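Local coordinates for protein plasmodium falciparum gamete antigen 27/25 (Plasmodium falciparum, PDB 1N81) that is essential for sexual development of the malaria parasite, has no established biochemical role and may take part in protein dimerization, at residues A[9-14]-A[115-120]; A[27-32]-A[83-88]; A[124-129]-A[175-180]. All coordinates share one frame; numbering follows the deposited sequence.

Contact 1: A[9-14]-A[115-120]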
ATOM      1  N   ALA A   9     -10.692  13.228   8.758  1.00 97.42           N
ATOM      2  CA  ALA A   9     -10.590  14.571   8.202  1.00100.29           C
ATOM      3  C   ALA A   9     -10.286  14.440   6.713  1.00 99.23           C
ATOM      4  O   ALA A   9     -10.334  13.342   6.151  1.00 99.04           O
ATOM      5  CB  ALA A   9      -9.462  15.345   8.911  1.00 96.96           C
ATOM      6  N   PRO A  10      -9.980  15.559   6.041  1.00 97.96           N
ATOM      7  CA  PRO A  10      -9.700  15.312   4.631  1.00 90.75           C
ATOM      8  C   PRO A  10      -8.485  14.394   4.484  1.00 85.48           C
ATOM      9  O   PRO A  10      -7.345  14.869   4.507  1.00 89.47           O
ATOM     10  CB  PRO A  10      -9.430  16.710   4.078  1.00 93.62           C
ATOM     11  CG  PRO A  10     -10.282  17.592   4.953  1.00 95.22           C
ATOM     12  CD  PRO A  10     -10.031  17.006   6.328  1.00 97.94           C
ATOM     13  N   LEU A  11      -8.724  13.084   4.407  1.00 66.78           N
ATOM     14  CA  LEU A  11      -7.642  12.128   4.170  1.00 57.92           C
ATOM     15  C   LEU A  11      -6.793  12.834   3.096  1.00 40.22           C
ATOM     16  O   LEU A  11      -7.362  13.428   2.182  1.00 38.71           O
ATOM     17  CB  LEU A  11      -8.227  10.837   3.573  1.00 48.70           C
ATOM     18  CG  LEU A  11      -7.277   9.819   2.925  1.00 49.32           C
ATOM     19  CD1 LEU A  11      -6.505   9.090   4.013  1.00 47.64           C
ATOM     20  CD2 LEU A  11      -8.051   8.817   2.103  1.00 47.01           C
ATOM     21  N   SER A  12      -5.465  12.808   3.194  1.00 44.75           N
ATOM     22  CA  SER A  12      -4.654  13.455   2.160  1.00 38.79           C
ATOM     23  C   SER A  12      -4.957  12.894   0.766  1.00 44.34           C
ATOM     24  O   SER A  12      -4.954  11.675   0.578  1.00 37.61           O
ATOM     25  CB  SER A  12      -3.164  13.252   2.443  1.00 39.85           C
ATOM     26  OG  SER A  12      -2.440  13.422   1.235  1.00 48.67           O
ATOM     27  N   PRO A  13      -5.208  13.766  -0.236  1.00 41.42           N
ATOM     28  CA  PRO A  13      -5.495  13.224  -1.566  1.00 39.26           C
ATOM     29  C   PRO A  13      -4.288  12.462  -2.116  1.00 46.02           C
ATOM     30  O   PRO A  13      -4.455  11.558  -2.941  1.00 39.04           O
ATOM     31  CB  PRO A  13      -5.819  14.465  -2.401  1.00 40.49           C
ATOM     32  CG  PRO A  13      -6.417  15.397  -1.366  1.00 48.09           C
ATOM     33  CD  PRO A  13      -5.471  15.216  -0.193  1.00 48.96           C
ATOM     34  N   ARG A  14      -3.083  12.828  -1.670  1.00 38.30           N
ATOM     35  CA  ARG A  14      -1.876  12.130  -2.131  1.00 41.45           C
ATOM     36  C   ARG A  14      -1.872  10.660  -1.659  1.00 29.07           C
ATOM     37  O   ARG A  14      -1.503   9.760  -2.421  1.00 35.11           O
ATOM     38  CB  ARG A  14      -0.603  12.783  -1.603  1.00 47.15           C
ATOM     39  CG  ARG A  14       0.594  12.113  -2.224  1.00 38.89           C
ATOM     40  CD  ARG A  14       1.929  12.630  -1.710  1.00 39.86           C
ATOM     41  NE  ARG A  14       2.839  12.459  -2.813  1.00 48.78           N
ATOM     42  CZ  ARG A  14       3.941  11.756  -2.757  1.00 42.78           C
ATOM     43  NH1 ARG A  14       4.287  11.169  -1.629  1.00 68.73           N
ATOM     44  NH2 ARG A  14       4.662  11.595  -3.844  1.00 42.91           N
ATOM     45  N   GLU A 115      -5.914   4.966   7.644  1.00 31.47           N
ATOM     46  CA  GLU A 115      -6.245   5.253   9.030  1.00 38.56           C
ATOM     47  C   GLU A 115      -4.996   5.788   9.765  1.00 51.83           C
ATOM     48  O   GLU A 115      -5.041   6.784  10.503  1.00 48.13           O
ATOM     49  CB  GLU A 115      -6.717   3.950   9.660  1.00 50.14           C
ATOM     50  CG  GLU A 115      -7.477   4.063  10.931  1.00 63.98           C
ATOM     51  CD  GLU A 115      -8.859   4.610  10.720  1.00 60.01           C
ATOM     52  OE1 GLU A 115      -9.458   4.381   9.627  1.00 48.69           O
ATOM     53  OE2 GLU A 115      -9.329   5.258  11.673  1.00 68.69           O
ATOM     54  N   VAL A 116      -3.871   5.107   9.592  1.00 43.81           N
ATOM     55  CA  VAL A 116      -2.673   5.560  10.256  1.00 35.17           C
ATOM     56  C   VAL A 116      -2.283   6.945   9.731  1.00 39.94           C
ATOM     57  O   VAL A 116      -1.811   7.784  10.504  1.00 36.80           O
ATOM     58  CB  VAL A 116      -1.495   4.580  10.063  1.00 39.05           C
ATOM     59  CG1 VAL A 116      -0.226   5.166  10.658  1.00 32.85           C
ATOM     60  CG2 VAL A 116      -1.809   3.262  10.727  1.00 32.66           C
ATOM     61  N   SER A 117      -2.506   7.202   8.438  1.00 36.79           N
ATOM     62  CA  SER A 117      -2.128   8.491   7.873  1.00 38.74           C
ATOM     63  C   SER A 117      -2.942   9.618   8.505  1.00 52.77           C
ATOM     64  O   SER A 117      -2.450  10.752   8.603  1.00 36.08           O
ATOM     65  CB  SER A 117      -2.270   8.514   6.337  1.00 35.77           C
ATOM     66  OG  SER A 117      -3.598   8.741   5.918  1.00 39.01           O
ATOM     67  N   ILE A 118      -4.173   9.313   8.933  1.00 41.87           N
ATOM     68  CA  ILE A 118      -5.014  10.327   9.585  1.00 44.02           C
ATOM     69  C   ILE A 118      -4.430  10.703  10.938  1.00 35.99           C
ATOM     70  O   ILE A 118      -4.394  11.869  11.295  1.00 34.98           O
ATOM     71  CB  ILE A 118      -6.461   9.841   9.853  1.00 44.96           C
ATOM     72  CG1 ILE A 118      -7.185   9.551   8.534  1.00 52.20           C
ATOM     73  CG2 ILE A 118      -7.214  10.915  10.675  1.00 44.84           C
ATOM     74  CD1 ILE A 118      -7.185  10.724   7.560  1.00 59.01           C
ATOM     75  N   ASN A 119      -3.987   9.707  11.697  1.00 38.06           N
ATOM     76  CA  ASN A 119      -3.394   9.967  13.008  1.00 43.19           C
ATOM     77  C   ASN A 119      -2.100  10.778  12.810  1.00 46.69           C
ATOM     78  O   ASN A 119      -1.812  11.677  13.582  1.00 47.64           O
ATOM     79  CB  ASN A 119      -3.099   8.650  13.747  1.00 41.16           C
ATOM     80  CG  ASN A 119      -4.376   7.958  14.266  1.00 48.13           C
ATOM     81  OD1 ASN A 119      -4.780   8.144  15.408  1.00 51.35           O
ATOM     82  ND2 ASN A 119      -5.011   7.179  13.416  1.00 55.95           N
ATOM     83  N   VAL A 120      -1.340  10.462  11.765  1.00 42.95           N
ATOM     84  CA  VAL A 120      -0.109  11.197  11.467  1.00 50.65           C
ATOM     85  C   VAL A 120      -0.392  12.698  11.196  1.00 51.59           C
ATOM     86  O   VAL A 120       0.205  13.573  11.818  1.00 45.67           O
ATOM     87  CB  VAL A 120       0.631  10.569  10.251  1.00 44.68           C
ATOM     88  CG1 VAL A 120       1.762  11.482   9.782  1.00 42.81           C
ATOM     89  CG2 VAL A 120       1.200   9.185  10.654  1.00 33.19           C
TER
HETATM   90  O   HOH W   1      -3.928  11.425   5.084  1.00 34.05           O

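Contact 2: A[27-32]-A[83-88]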
ATOM      1  N   SER A  27      -3.341  -5.515  -7.650  1.00 32.47           N
ATOM      2  CA  SER A  27      -4.472  -6.363  -7.989  1.00 36.15           C
ATOM      3  C   SER A  27      -4.365  -6.767  -9.461  1.00 36.96           C
ATOM      4  O   SER A  27      -4.456  -7.946  -9.785  1.00 47.28           O
ATOM      5  CB  SER A  27      -5.776  -5.616  -7.729  1.00 36.87           C
ATOM      6  OG  SER A  27      -6.896  -6.445  -8.042  1.00 47.38           O
ATOM      7  N   ASP A  28      -4.158  -5.795 -10.352  1.00 42.20           N
ATOM      8  CA  ASP A  28      -4.019  -6.105 -11.778  1.00 45.79           C
ATOM      9  C   ASP A  28      -2.922  -7.152 -12.023  1.00 45.91           C
ATOM     10  O   ASP A  28      -3.114  -8.136 -12.740  1.00 37.56           O
ATOM     11  CB  ASP A  28      -3.656  -4.855 -12.609  1.00 42.11           C
ATOM     12  CG  ASP A  28      -4.801  -3.847 -12.710  1.00 42.21           C
ATOM     13  OD1 ASP A  28      -5.955  -4.163 -12.354  1.00 41.15           O
ATOM     14  OD2 ASP A  28      -4.531  -2.719 -13.149  1.00 46.11           O
ATOM     15  N   TYR A  29      -1.751  -6.934 -11.441  1.00 40.41           N
ATOM     16  CA  TYR A  29      -0.655  -7.861 -11.659  1.00 37.39           C
ATOM     17  C   TYR A  29      -0.971  -9.252 -11.118  1.00 43.28           C
ATOM     18  O   TYR A  29      -0.508 -10.253 -11.658  1.00 42.65           O
ATOM     19  CB  TYR A  29       0.622  -7.336 -11.028  1.00 36.91           C
ATOM     20  CG  TYR A  29       1.840  -7.876 -11.698  1.00 41.60           C
ATOM     21  CD1 TYR A  29       2.375  -7.236 -12.802  1.00 37.29           C
ATOM     22  CD2 TYR A  29       2.471  -9.043 -11.221  1.00 35.01           C
ATOM     23  CE1 TYR A  29       3.527  -7.730 -13.436  1.00 36.93           C
ATOM     24  CE2 TYR A  29       3.623  -9.552 -11.849  1.00 38.56           C
ATOM     25  CZ  TYR A  29       4.142  -8.887 -12.956  1.00 42.18           C
ATOM     26  OH  TYR A  29       5.272  -9.359 -13.590  1.00 43.31           O
ATOM     27  N   ILE A  30      -1.753  -9.319 -10.045  1.00 45.27           N
ATOM     28  CA  ILE A  30      -2.118 -10.616  -9.492  1.00 47.82           C
ATOM     29  C   ILE A  30      -3.060 -11.294 -10.483  1.00 46.93           C
ATOM     30  O   ILE A  30      -3.070 -12.516 -10.594  1.00 50.86           O
ATOM     31  CB  ILE A  30      -2.787 -10.475  -8.105  1.00 46.15           C
ATOM     32  CG1 ILE A  30      -1.710 -10.200  -7.051  1.00 42.86           C
ATOM     33  CG2 ILE A  30      -3.574 -11.742  -7.746  1.00 51.25           C
ATOM     34  CD1 ILE A  30      -2.246  -9.936  -5.693  1.00 49.93           C
ATOM     35  N   TYR A  31      -3.845 -10.502 -11.205  1.00 48.11           N
ATOM     36  CA  TYR A  31      -4.739 -11.076 -12.202  1.00 48.94           C
ATOM     37  C   TYR A  31      -3.887 -11.719 -13.299  1.00 45.76           C
ATOM     38  O   TYR A  31      -4.172 -12.819 -13.751  1.00 49.74           O
ATOM     39  CB  TYR A  31      -5.620 -10.015 -12.831  1.00 50.04           C
ATOM     40  CG  TYR A  31      -6.609 -10.597 -13.819  1.00 55.05           C
ATOM     41  CD1 TYR A  31      -7.815 -11.126 -13.391  1.00 44.09           C
ATOM     42  CD2 TYR A  31      -6.319 -10.637 -15.182  1.00 62.58           C
ATOM     43  CE1 TYR A  31      -8.712 -11.681 -14.297  1.00 60.98           C
ATOM     44  CE2 TYR A  31      -7.209 -11.191 -16.094  1.00 60.96           C
ATOM     45  CZ  TYR A  31      -8.397 -11.705 -15.647  1.00 60.57           C
ATOM     46  OH  TYR A  31      -9.277 -12.238 -16.559  1.00 74.20           O
ATOM     47  N   LEU A  32      -2.839 -11.023 -13.720  1.00 43.87           N
ATOM     48  CA  LEU A  32      -1.932 -11.546 -14.732  1.00 47.40           C
ATOM     49  C   LEU A  32      -1.396 -12.897 -14.251  1.00 55.07           C
ATOM     50  O   LEU A  32      -1.453 -13.903 -14.967  1.00 46.77           O
ATOM     51  CB  LEU A  32      -0.748 -10.584 -14.947  1.00 36.00           C
ATOM     52  CG  LEU A  32       0.398 -11.129 -15.807  1.00 42.84           C
ATOM     53  CD1 LEU A  32      -0.140 -11.346 -17.255  1.00 46.80           C
ATOM     54  CD2 LEU A  32       1.598 -10.167 -15.802  1.00 38.41           C
ATOM     55  N   ASP A  83       6.883  -7.908  -3.362  1.00 36.44           N
ATOM     56  CA  ASP A  83       6.834  -8.650  -2.112  1.00 40.92           C
ATOM     57  C   ASP A  83       5.452  -9.221  -1.819  1.00 41.26           C
ATOM     58  O   ASP A  83       5.339 -10.312  -1.268  1.00 38.07           O
ATOM     59  CB  ASP A  83       7.329  -7.787  -0.953  1.00 51.02           C
ATOM     60  CG  ASP A  83       8.832  -7.493  -1.054  1.00 62.30           C
ATOM     61  OD1 ASP A  83       9.521  -8.169  -1.862  1.00 65.60           O
ATOM     62  OD2 ASP A  83       9.325  -6.604  -0.331  1.00 53.12           O
ATOM     63  N   ARG A  84       4.401  -8.500  -2.199  1.00 33.76           N
ATOM     64  CA  ARG A  84       3.046  -8.984  -1.965  1.00 33.61           C
ATOM     65  C   ARG A  84       2.799 -10.196  -2.844  1.00 35.22           C
ATOM     66  O   ARG A  84       2.104 -11.116  -2.426  1.00 35.22           O
ATOM     67  CB  ARG A  84       1.987  -7.903  -2.254  1.00 37.72           C
ATOM     68  CG  ARG A  84       1.924  -6.767  -1.213  1.00 37.40           C
ATOM     69  CD  ARG A  84       0.754  -5.806  -1.512  1.00 33.60           C
ATOM     70  NE  ARG A  84       0.873  -4.620  -0.673  1.00 36.43           N
ATOM     71  CZ  ARG A  84       1.451  -3.484  -1.046  1.00 30.00           C
ATOM     72  NH1 ARG A  84       1.961  -3.351  -2.267  1.00 28.94           N
ATOM     73  NH2 ARG A  84       1.544  -2.495  -0.173  1.00 32.55           N
ATOM     74  N   LEU A  85       3.355 -10.195  -4.060  1.00 34.15           N
ATOM     75  CA  LEU A  85       3.171 -11.336  -4.968  1.00 37.31           C
ATOM     76  C   LEU A  85       3.721 -12.608  -4.298  1.00 37.19           C
ATOM     77  O   LEU A  85       3.055 -13.648  -4.252  1.00 40.83           O
ATOM     78  CB  LEU A  85       3.912 -11.100  -6.284  1.00 39.66           C
ATOM     79  CG  LEU A  85       3.532  -9.820  -7.047  1.00 37.17           C
ATOM     80  CD1 LEU A  85       4.272  -9.786  -8.361  1.00 36.56           C
ATOM     81  CD2 LEU A  85       2.050  -9.749  -7.277  1.00 35.60           C
ATOM     82  N   ILE A  86       4.937 -12.504  -3.775  1.00 38.77           N
ATOM     83  CA  ILE A  86       5.591 -13.630  -3.106  1.00 44.16           C
ATOM     84  C   ILE A  86       4.885 -14.000  -1.789  1.00 43.49           C
ATOM     85  O   ILE A  86       4.787 -15.167  -1.447  1.00 45.86           O
ATOM     86  CB  ILE A  86       7.084 -13.312  -2.879  1.00 39.89           C
ATOM     87  CG1 ILE A  86       7.796 -13.365  -4.242  1.00 36.56           C
ATOM     88  CG2 ILE A  86       7.702 -14.276  -1.887  1.00 37.56           C
ATOM     89  CD1 ILE A  86       9.238 -12.961  -4.195  1.00 50.43           C
ATOM     90  N   SER A  87       4.347 -13.012  -1.077  1.00 40.60           N
ATOM     91  CA  SER A  87       3.656 -13.290   0.174  1.00 38.80           C
ATOM     92  C   SER A  87       2.280 -13.950  -0.014  1.00 47.86           C
ATOM     93  O   SER A  87       1.875 -14.805   0.784  1.00 43.89           O
ATOM     94  CB  SER A  87       3.481 -11.984   0.958  1.00 37.61           C
ATOM     95  OG  SER A  87       2.827 -12.201   2.199  1.00 35.32           O
ATOM     96  N   TYR A  88       1.562 -13.558  -1.067  1.00 38.60           N
ATOM     97  CA  TYR A  88       0.205 -14.063  -1.311  1.00 43.41           C
ATOM     98  C   TYR A  88       0.030 -15.084  -2.445  1.00 45.24           C
ATOM     99  O   TYR A  88      -0.985 -15.791  -2.493  1.00 48.78           O
ATOM    100  CB  TYR A  88      -0.741 -12.886  -1.642  1.00 34.77           C
ATOM    101  CG  TYR A  88      -0.767 -11.758  -0.639  1.00 33.83           C
ATOM    102  CD1 TYR A  88      -1.077 -10.446  -1.043  1.00 36.50           C
ATOM    103  CD2 TYR A  88      -0.551 -11.997   0.725  1.00 35.07           C
ATOM    104  CE1 TYR A  88      -1.177  -9.412  -0.124  1.00 35.19           C
ATOM    105  CE2 TYR A  88      -0.653 -10.962   1.661  1.00 36.41           C
ATOM    106  CZ  TYR A  88      -0.965  -9.673   1.226  1.00 37.27           C
ATOM    107  OH  TYR A  88      -1.043  -8.651   2.145  1.00 35.95           O
TER

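Contact 3: A[124-129]-A[175-180]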
ATOM      1  N   ARG A 124       1.152  16.965  16.078  1.00 58.81           N
ATOM      2  CA  ARG A 124       1.819  18.260  15.969  1.00 64.90           C
ATOM      3  C   ARG A 124       3.278  18.214  15.524  1.00 57.58           C
ATOM      4  O   ARG A 124       3.647  18.804  14.519  1.00 62.95           O
ATOM      5  CB  ARG A 124       1.733  18.969  17.323  1.00 71.34           C
ATOM      6  CG  ARG A 124       2.065  20.451  17.314  1.00 83.05           C
ATOM      7  CD  ARG A 124       1.922  21.021  18.725  1.00 96.26           C
ATOM      8  NE  ARG A 124       1.808  22.479  18.721  1.00109.51           N
ATOM      9  CZ  ARG A 124       1.485  23.213  19.785  1.00112.19           C
ATOM     10  NH1 ARG A 124       1.246  22.624  20.953  1.00109.92           N
ATOM     11  NH2 ARG A 124       1.388  24.535  19.677  1.00106.97           N
ATOM     12  N   GLU A 125       4.101  17.517  16.294  1.00 58.23           N
ATOM     13  CA  GLU A 125       5.531  17.411  16.022  1.00 61.46           C
ATOM     14  C   GLU A 125       5.859  16.383  14.941  1.00 63.37           C
ATOM     15  O   GLU A 125       5.218  15.337  14.855  1.00 57.30           O
ATOM     16  CB  GLU A 125       6.265  17.007  17.305  1.00 62.57           C
ATOM     17  CG  GLU A 125       5.815  17.722  18.583  1.00 75.32           C
ATOM     18  CD  GLU A 125       6.277  19.168  18.657  1.00 86.72           C
ATOM     19  OE1 GLU A 125       7.467  19.433  18.358  1.00 85.40           O
ATOM     20  OE2 GLU A 125       5.453  20.034  19.031  1.00 91.28           O
ATOM     21  N   VAL A 126       6.875  16.672  14.134  1.00 60.37           N
ATOM     22  CA  VAL A 126       7.295  15.752  13.083  1.00 59.52           C
ATOM     23  C   VAL A 126       7.805  14.467  13.727  1.00 61.57           C
ATOM     24  O   VAL A 126       7.724  13.389  13.138  1.00 54.43           O
ATOM     25  CB  VAL A 126       8.414  16.369  12.214  1.00 54.92           C
ATOM     26  CG1 VAL A 126       9.000  15.343  11.283  1.00 47.78           C
ATOM     27  CG2 VAL A 126       7.853  17.502  11.400  1.00 60.06           C
ATOM     28  N   LYS A 127       8.318  14.589  14.950  1.00 56.26           N
ATOM     29  CA  LYS A 127       8.843  13.442  15.669  1.00 53.31           C
ATOM     30  C   LYS A 127       7.730  12.474  16.035  1.00 49.22           C
ATOM     31  O   LYS A 127       7.918  11.269  15.981  1.00 45.13           O
ATOM     32  CB  LYS A 127       9.542  13.872  16.958  1.00 57.09           C
ATOM     33  CG  LYS A 127      10.191  12.721  17.685  1.00 61.74           C
ATOM     34  CD  LYS A 127      10.680  13.151  19.046  1.00 74.25           C
ATOM     35  CE  LYS A 127      11.282  11.980  19.784  1.00 79.97           C
ATOM     36  NZ  LYS A 127      11.565  12.322  21.205  1.00 86.56           N
ATOM     37  N   GLU A 128       6.590  13.022  16.443  1.00 53.78           N
ATOM     38  CA  GLU A 128       5.440  12.217  16.821  1.00 52.25           C
ATOM     39  C   GLU A 128       4.846  11.602  15.528  1.00 47.80           C
ATOM     40  O   GLU A 128       4.430  10.447  15.523  1.00 43.29           O
ATOM     41  CB  GLU A 128       4.438  13.107  17.577  1.00 48.64           C
ATOM     42  CG  GLU A 128       3.103  12.451  17.970  1.00 49.53           C
ATOM     43  CD  GLU A 128       3.259  11.241  18.870  1.00 52.43           C
ATOM     44  OE1 GLU A 128       4.411  10.830  19.151  1.00 51.52           O
ATOM     45  OE2 GLU A 128       2.215  10.687  19.290  1.00 51.20           O
ATOM     46  N   LYS A 129       4.846  12.359  14.434  1.00 38.89           N
ATOM     47  CA  LYS A 129       4.341  11.848  13.171  1.00 44.98           C
ATOM     48  C   LYS A 129       5.147  10.604  12.791  1.00 49.87           C
ATOM     49  O   LYS A 129       4.593   9.589  12.360  1.00 50.24           O
ATOM     50  CB  LYS A 129       4.463  12.895  12.062  1.00 37.59           C
ATOM     51  CG  LYS A 129       3.573  14.088  12.242  1.00 37.28           C
ATOM     52  CD  LYS A 129       3.672  14.957  11.025  1.00 38.90           C
ATOM     53  CE  LYS A 129       2.917  16.274  11.223  1.00 49.14           C
ATOM     54  NZ  LYS A 129       1.445  16.101  11.431  1.00 48.65           N
ATOM     55  N   ASP A 175       3.269  13.583   2.776  1.00 41.61           N
ATOM     56  CA  ASP A 175       3.962  14.838   2.487  1.00 43.96           C
ATOM     57  C   ASP A 175       3.263  16.027   3.133  1.00 46.24           C
ATOM     58  O   ASP A 175       3.688  17.169   2.955  1.00 50.78           O
ATOM     59  CB  ASP A 175       4.048  15.076   0.973  1.00 45.63           C
ATOM     60  CG  ASP A 175       2.708  15.488   0.365  1.00 46.90           C
ATOM     61  OD1 ASP A 175       2.659  15.844  -0.831  1.00 48.63           O
ATOM     62  OD2 ASP A 175       1.702  15.454   1.088  1.00 53.60           O
ATOM     63  N   SER A 176       2.215  15.762   3.905  1.00 44.59           N
ATOM     64  CA  SER A 176       1.442  16.830   4.537  1.00 45.59           C
ATOM     65  C   SER A 176       2.205  17.709   5.533  1.00 41.37           C
ATOM     66  O   SER A 176       1.836  18.846   5.752  1.00 41.76           O
ATOM     67  CB  SER A 176       0.216  16.246   5.250  1.00 45.48           C
ATOM     68  OG  SER A 176       0.618  15.461   6.365  1.00 50.62           O
ATOM     69  N   TYR A 177       3.254  17.184   6.144  1.00 38.58           N
ATOM     70  CA  TYR A 177       4.010  17.958   7.122  1.00 42.51           C
ATOM     71  C   TYR A 177       5.237  18.666   6.498  1.00 47.09           C
ATOM     72  O   TYR A 177       5.952  19.381   7.187  1.00 49.27           O
ATOM     73  CB  TYR A 177       4.482  17.028   8.223  1.00 34.79           C
ATOM     74  CG  TYR A 177       5.481  16.016   7.696  1.00 47.71           C
ATOM     75  CD1 TYR A 177       6.855  16.310   7.625  1.00 34.04           C
ATOM     76  CD2 TYR A 177       5.038  14.800   7.170  1.00 41.37           C
ATOM     77  CE1 TYR A 177       7.759  15.396   7.021  1.00 38.11           C
ATOM     78  CE2 TYR A 177       5.920  13.887   6.573  1.00 40.67           C
ATOM     79  CZ  TYR A 177       7.271  14.179   6.495  1.00 43.06           C
ATOM     80  OH  TYR A 177       8.080  13.246   5.882  1.00 37.02           O
ATOM     81  N   ILE A 178       5.469  18.462   5.204  1.00 47.38           N
ATOM     82  CA  ILE A 178       6.622  19.032   4.499  1.00 43.98           C
ATOM     83  C   ILE A 178       6.538  20.512   4.093  1.00 49.87           C
ATOM     84  O   ILE A 178       5.541  20.946   3.548  1.00 45.23           O
ATOM     85  CB  ILE A 178       6.943  18.187   3.216  1.00 44.83           C
ATOM     86  CG1 ILE A 178       7.533  16.836   3.631  1.00 43.97           C
ATOM     87  CG2 ILE A 178       7.905  18.937   2.300  1.00 52.51           C
ATOM     88  CD1 ILE A 178       7.751  15.866   2.494  1.00 58.86           C
ATOM     89  N   ILE A 179       7.589  21.283   4.381  1.00 45.23           N
ATOM     90  CA  ILE A 179       7.634  22.696   3.976  1.00 44.09           C
ATOM     91  C   ILE A 179       8.894  22.809   3.138  1.00 41.18           C
ATOM     92  O   ILE A 179       9.991  22.647   3.676  1.00 43.03           O
ATOM     93  CB  ILE A 179       7.809  23.688   5.146  1.00 35.85           C
ATOM     94  CG1 ILE A 179       6.806  23.415   6.265  1.00 49.00           C
ATOM     95  CG2 ILE A 179       7.606  25.127   4.605  1.00 30.81           C
ATOM     96  CD1 ILE A 179       5.393  23.653   5.882  1.00 49.91           C
ATOM     97  N   LYS A 180       8.753  23.046   1.835  1.00 31.06           N
ATOM     98  CA  LYS A 180       9.924  23.132   0.996  1.00 38.16           C
ATOM     99  C   LYS A 180      10.480  24.566   0.964  1.00 44.61           C
ATOM    100  O   LYS A 180       9.785  25.540   1.299  1.00 42.40           O
ATOM    101  CB  LYS A 180       9.588  22.685  -0.429  1.00 46.54           C
ATOM    102  CG  LYS A 180       9.136  21.233  -0.530  1.00 57.47           C
ATOM    103  CD  LYS A 180       9.027  20.776  -1.981  1.00 63.63           C
ATOM    104  CE  LYS A 180       8.257  19.451  -2.091  1.00 84.31           C
ATOM    105  NZ  LYS A 180       8.814  18.339  -1.239  1.00 84.33           N
TER
HETATM  106  O   HOH W   2       1.085  16.863   8.475  1.00 51.77           O

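Contact 1: A[9-14]-A[115-120]
Leu11 and Ile118 meet across this contact, where the extended lead-in to helix 13-35 lies against the later part of helix 96-122. Ile118 gives up the most surface. Its CD1 methyl does the touching. With CG1 beside the backbone N and a second bend at chi2 (-55°), CD1 is carried off the helix surface to the incoming chain. It lies 3.7 Å from CA of Leu11, so it packs on the backbone as well as on the side chain.

Leu11 returns the contact through its CD1 branch, which comes to 4.0 Å from Ile118 CD1. The two side chains are nearly perpendicular. The same Leu11 methyl also touches the Ser117 hydroxyl, with CD1 3.5 Å from OG. Ala9 adds a smaller patch at the edge. It is poorly ordered, and no detail of its packing can be relied on.

The polar link between the segments runs through one water. The water accepts from Ser12 N at 2.8 Å and donates to Ser117 OG, also at 2.8 Å. Ser117 OG in turn bonds to the carbonyl of Glu114 in its own helix. This leaves the hydroxyl held between a helix carbonyl and a water that also accepts from Ser12 N. Ser12 also caps the helix start: its OG accepts a weak bond from Arg14 N. Pro10 and Pro13 have PxxP spacing; Leu11 between them packs on helix 96-122.

Around it, Leu11 also touches Glu114 of helix 96-122. Ser117 packs on Leu170 of helix 156-173, while Val116 and Val120 turn to Ile132 of helix 126-133. Arg14 reaches the carbonyls of Leu68 and Val173.

Contact 2: A[27-32]-A[83-88]
Leu85 sets its two methyl branches against Tyr29 and Ile30, and this apolar trio makes the contact between helix 13-35 and helix 71-89. The CD1 branch goes to the tyrosine. It lies 3.5 Å from Tyr29 CD2 and 3.6 Å from Tyr29 CE2, approaching the ring obliquely. The CD2 branch goes to the isoleucine, 3.8 Å from Ile30 CG1. It also comes to 4.0 Å from Tyr29 CD2, so the two branches share one corner of the ring. Ile30 also packs on Ile99 and Ile102 of helix 96-122, which joins a third helix to the group.

The side chains differ in how they pass. Tyr29 stands roughly square to Leu85. Ile30 and Leu85 run antiparallel, each reaching from its own helix toward the other. In Tyr29, CG anti to the backbone N (chi1 -155°) carries the ring to Leu85 CD1. The closest pair of CA atoms across the contact is that of Ile30 and Leu85, 7.0 Å apart.

The Tyr29 ring has further neighbours. An aliphatic contact comes from its own helix: Leu32 CD2 lies 3.9 Å above the plane of the Tyr29 ring, displaced to the ring's margin. The aromatic contact is with Tyr56 of helix 50-63, which meets the ring edge-to-face.

Polar bonds lie outside the apolar patch. The Tyr29 hydroxyl bonds to the carbonyl of Ala46, and Arg84 forms salt bridges with Glu22 and Glu109.

All three touching residues are buried. The chemistry implies a hydrophobic core contact between the two helices, with Tyr29 presenting ring carbons to Leu85 while its hydroxyl is satisfied elsewhere.

Contact 3: A[124-129]-A[175-180]
Lys129 and Tyr177 lie alongside each other where a type I beta turn, Asp175 to Ile178, packs on the first turn of helix 126-133. The turn follows helix 156-173 and is closed by a bond from Ile178 N to Asp175 O. In the first shell, the aliphatic part of Lys129 and the tyrosine point opposite ways as they pass. Lys129 CE is 3.5 Å from Tyr177 CB, and Lys129 CD is 3.9 Å from Tyr177 CG, oblique to the ring. Val126 meets the same ring from about one helical turn earlier. Its CG2 methyl is 4.1 Å from Tyr177 CD1, and the valine lies crosswise to the tyrosine. The tyrosine sends CG between its backbone N and carbonyl carbon (chi1 66°), which brings the ring against Val126 and Lys129.

Around this first shell, Ile178 CG1 sits 3.7 Å above one face of the Tyr177 ring, near its outer border. The helix begins after Glu125, whose carbonyl takes the bond from Lys129 N. The lysine chain bends at chi4 (-63°), and NZ bonds to the carbonyls of Val120 and Ala123, around the end of helix 96-122, where a positive charge would probably be favoured. These bonds fix the end of the lysine. The Ser176 hydroxyl also bonds to Asp121, so the turn and the lysine reach the same helix end.

One water completes the link: it accepts from Lys129 NZ at 3.1 Å and donates to Ser176 OG at 2.6 Å.

In the fold
Contacts 1 and 2 share helix 13-35. Their centres are about 26 Å apart, on opposite sides of the chain's centre. In sequence, both segments of contact 2 fall between those of contact 1. Contact 3 comes later, opening after contact 1 has closed. Contacts 1 and 3 are neighbours, with about 13 Å between their centres, and they touch where helix 96-122 ends and helix 126-133 follows. The centres of contacts 2 and 3 are about 32 Å apart. The all-helical fold is thus joined at a buried helix pair on one side and near both chain ends on the other.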